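Local structure of A-type ATP synthase subunit F (Archaeoglobus fulgidus, 2I4R) at residues V57-E62 with P81-V86. The protein is a subunit of the A-type ATP synthase, the membrane complex that probably makes ATP from ADP at the expense of a proton gradient. Sequence-based numbering, arbitrary orientation.
Sequences VIMKQE and PTFVSV
Val57 and Phe83 are bridge partners on neighbouring parallel strands, and a ladder of backbone hydrogen bonds zips those strands together. Thr82 O takes the N-H of Val57, Val57 O that of Val84 (N to O 2.9 Å), and Val84 O in turn that of Met59 (N to O 2.8 Å). Met59 O then takes the N-H of Val86. Further along, Gln61 N reaches Val86 O at 3.0 Å.

The apolar contacts divide between the two faces of the sheet. On one, Val57 CG1 lies over the centre of the Phe83 ring, a CH-pi contact 3.4 Å from the centroid and 11° off the normal. That methyl is set between its own backbone N and carbonyl carbon (chi1 35°), and it also meets Pro81 CG at 3.9 Å. The selenomethionine Met59 bends at chi3 (-59°) to bring CE to the ring's edge, 3.5 Å from Phe83 CD2. Leu49 and Val45 of helix 38-50 pack on Phe83 and Met59 here. With an alanine in place of Phe83, Val57 CG1 and Met59 CE would probably lose the ring they pack against, and a gap is likely to open beside Leu49. On the other face, Ile58 spreads its branches: CD1 runs alongside Val84, while CG2 meets Val86 CG2 at 3.6 Å. Phe20 of helix 18-26 packs on both Ile58 and Val86.

These strands open and close a beta-alpha-beta unit whose crossover is helix 69-77. Val84 to Val86 also pair antiparallel with a strand of the second subunit, continuing the sheet across the interface. The polar backbone links strand to strand here and on into the second subunit, while apolar side chains join the sheet to helices on both faces.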
ATOM      1  N   VAL B  57       2.382   6.182  -5.466  1.00 51.88           N
ATOM      2  CA  VAL B  57       3.408   5.261  -5.929  1.00 51.28           C
ATOM      3  C   VAL B  57       3.373   3.988  -5.100  1.00 50.95           C
ATOM      4  O   VAL B  57       3.483   4.028  -3.880  1.00 48.43           O
ATOM      5  CB  VAL B  57       4.831   5.915  -5.895  1.00 51.29           C
ATOM      6  CG1 VAL B  57       4.946   6.837  -4.716  1.00 52.95           C
ATOM      7  CG2 VAL B  57       5.928   4.836  -5.851  1.00 49.18           C
ATOM      8  N   ILE B  58       3.180   2.866  -5.786  1.00 53.85           N
ATOM      9  CA  ILE B  58       3.131   1.542  -5.162  1.00 58.41           C
ATOM     10  C   ILE B  58       4.552   1.013  -4.992  1.00 62.01           C
ATOM     11  O   ILE B  58       5.383   1.160  -5.888  1.00 63.86           O
ATOM     12  CB  ILE B  58       2.391   0.506  -6.047  1.00 56.94           C
ATOM     13  CG1 ILE B  58       1.057   1.065  -6.547  1.00 57.21           C
ATOM     14  CG2 ILE B  58       2.180  -0.772  -5.260  1.00 56.96           C
ATOM     15  CD1 ILE B  58       0.011   1.188  -5.482  1.00 59.95           C
HETATM   16  N   MSE B  59       4.831   0.377  -3.862  1.00 66.20           N
HETATM   17  CA  MSE B  59       6.161  -0.167  -3.632  1.00 71.22           C
HETATM   18  C   MSE B  59       6.186  -1.309  -2.639  1.00 72.32           C
HETATM   19  O   MSE B  59       5.271  -1.476  -1.836  1.00 71.21           O
HETATM   20  CB  MSE B  59       7.091   0.907  -3.092  1.00 77.20           C
HETATM   21  CG  MSE B  59       7.845   1.720  -4.111  1.00 83.54           C
HETATM   22 SE   MSE B  59       9.469   2.320  -3.247  1.00 96.44          SE
HETATM   23  CE  MSE B  59       8.693   3.310  -1.764  1.00 87.91           C
ATOM     24  N   LYS B  60       7.259  -2.088  -2.692  1.00 73.87           N
ATOM     25  CA  LYS B  60       7.435  -3.188  -1.769  1.00 75.72           C
ATOM     26  C   LYS B  60       7.742  -2.541  -0.425  1.00 77.66           C
ATOM     27  O   LYS B  60       8.497  -1.573  -0.348  1.00 75.97           O
ATOM     28  CB  LYS B  60       8.600  -4.065  -2.218  1.00 75.93           C
ATOM     29  CG  LYS B  60       8.317  -4.868  -3.473  1.00 76.74           C
ATOM     30  CD  LYS B  60       8.015  -6.334  -3.144  1.00 76.31           C
ATOM     31  CE  LYS B  60       9.196  -7.235  -3.490  1.00 75.20           C
ATOM     32  NZ  LYS B  60       9.529  -7.183  -4.955  1.00 74.19           N
ATOM     33  N   GLN B  61       7.149  -3.070   0.634  1.00 81.75           N
ATOM     34  CA  GLN B  61       7.353  -2.520   1.964  1.00 86.27           C
ATOM     35  C   GLN B  61       8.811  -2.672   2.352  1.00 87.42           C
ATOM     36  O   GLN B  61       9.305  -2.010   3.262  1.00 88.84           O
ATOM     37  CB  GLN B  61       6.459  -3.258   2.958  1.00 88.66           C
ATOM     38  CG  GLN B  61       6.104  -2.467   4.201  1.00 93.84           C
ATOM     39  CD  GLN B  61       4.886  -3.045   4.917  1.00 97.45           C
ATOM     40  OE1 GLN B  61       4.897  -4.200   5.359  1.00 99.00           O
ATOM     41  NE2 GLN B  61       3.826  -2.245   5.025  1.00 97.92           N
ATOM     42  N   GLU B  62       9.499  -3.546   1.632  1.00 88.53           N
ATOM     43  CA  GLU B  62      10.902  -3.836   1.883  1.00 89.12           C
ATOM     44  C   GLU B  62      11.836  -2.938   1.098  1.00 87.66           C
ATOM     45  O   GLU B  62      12.947  -3.343   0.775  1.00 88.18           O
ATOM     46  CB  GLU B  62      11.190  -5.284   1.505  1.00 91.29           C
ATOM     47  CG  GLU B  62      10.768  -5.590   0.086  1.00 94.08           C
ATOM     48  CD  GLU B  62      11.036  -7.013  -0.315  1.00 96.00           C
ATOM     49  OE1 GLU B  62      12.225  -7.364  -0.479  1.00 96.99           O
ATOM     50  OE2 GLU B  62      10.055  -7.777  -0.462  1.00 96.00           O
ATOM     51  N   PRO B  81       3.719  12.624  -3.647  1.00 80.96           N
ATOM     52  CA  PRO B  81       2.699  11.584  -3.793  1.00 77.75           C
ATOM     53  C   PRO B  81       2.492  10.769  -2.522  1.00 74.67           C
ATOM     54  O   PRO B  81       3.356  10.706  -1.655  1.00 74.62           O
ATOM     55  CB  PRO B  81       3.264  10.725  -4.907  1.00 78.35           C
ATOM     56  CG  PRO B  81       4.726  10.734  -4.560  1.00 79.10           C
ATOM     57  CD  PRO B  81       4.981  12.203  -4.281  1.00 78.81           C
ATOM     58  N   THR B  82       1.332  10.140  -2.425  1.00 71.44           N
ATOM     59  CA  THR B  82       1.016   9.294  -1.294  1.00 68.16           C
ATOM     60  C   THR B  82       1.656   7.948  -1.590  1.00 66.72           C
ATOM     61  O   THR B  82       1.346   7.320  -2.602  1.00 66.81           O
ATOM     62  CB  THR B  82      -0.509   9.100  -1.160  1.00 68.27           C
ATOM     63  OG1 THR B  82      -1.124  10.362  -0.871  1.00 69.43           O
ATOM     64  CG2 THR B  82      -0.836   8.106  -0.060  1.00 67.75           C
ATOM     65  N   PHE B  83       2.568   7.511  -0.730  1.00 65.19           N
ATOM     66  CA  PHE B  83       3.201   6.221  -0.936  1.00 65.03           C
ATOM     67  C   PHE B  83       2.307   5.103  -0.434  1.00 65.24           C
ATOM     68  O   PHE B  83       1.645   5.238   0.594  1.00 65.81           O
ATOM     69  CB  PHE B  83       4.563   6.163  -0.246  1.00 65.15           C
ATOM     70  CG  PHE B  83       5.649   6.822  -1.031  1.00 66.77           C
ATOM     71  CD1 PHE B  83       5.690   8.210  -1.158  1.00 68.44           C
ATOM     72  CD2 PHE B  83       6.585   6.059  -1.719  1.00 67.39           C
ATOM     73  CE1 PHE B  83       6.647   8.831  -1.970  1.00 68.25           C
ATOM     74  CE2 PHE B  83       7.549   6.666  -2.535  1.00 67.90           C
ATOM     75  CZ  PHE B  83       7.577   8.058  -2.660  1.00 68.51           C
ATOM     76  N   VAL B  84       2.275   4.011  -1.190  1.00 64.36           N
ATOM     77  CA  VAL B  84       1.477   2.838  -0.854  1.00 63.60           C
ATOM     78  C   VAL B  84       2.484   1.687  -0.809  1.00 62.86           C
ATOM     79  O   VAL B  84       3.143   1.396  -1.807  1.00 62.33           O
ATOM     80  CB  VAL B  84       0.400   2.595  -1.947  1.00 63.89           C
ATOM     81  CG1 VAL B  84      -0.453   1.394  -1.615  1.00 64.10           C
ATOM     82  CG2 VAL B  84      -0.469   3.810  -2.077  1.00 63.84           C
ATOM     83  N   SER B  85       2.625   1.038   0.343  1.00 62.91           N
ATOM     84  CA  SER B  85       3.607  -0.038   0.450  1.00 63.52           C
ATOM     85  C   SER B  85       3.037  -1.435   0.591  1.00 63.11           C
ATOM     86  O   SER B  85       2.351  -1.754   1.563  1.00 62.63           O
ATOM     87  CB  SER B  85       4.558   0.230   1.614  1.00 64.89           C
ATOM     88  OG  SER B  85       3.880   0.053   2.841  1.00 69.03           O
ATOM     89  N   VAL B  86       3.358  -2.265  -0.391  1.00 63.87           N
ATOM     90  CA  VAL B  86       2.907  -3.641  -0.436  1.00 66.29           C
ATOM     91  C   VAL B  86       3.612  -4.450   0.645  1.00 68.12           C
ATOM     92  O   VAL B  86       4.771  -4.835   0.493  1.00 68.09           O
ATOM     93  CB  VAL B  86       3.186  -4.267  -1.830  1.00 65.69           C
ATOM     94  CG1 VAL B  86       2.720  -5.704  -1.863  1.00 65.56           C
ATOM     95  CG2 VAL B  86       2.475  -3.470  -2.909  1.00 64.02           C
TER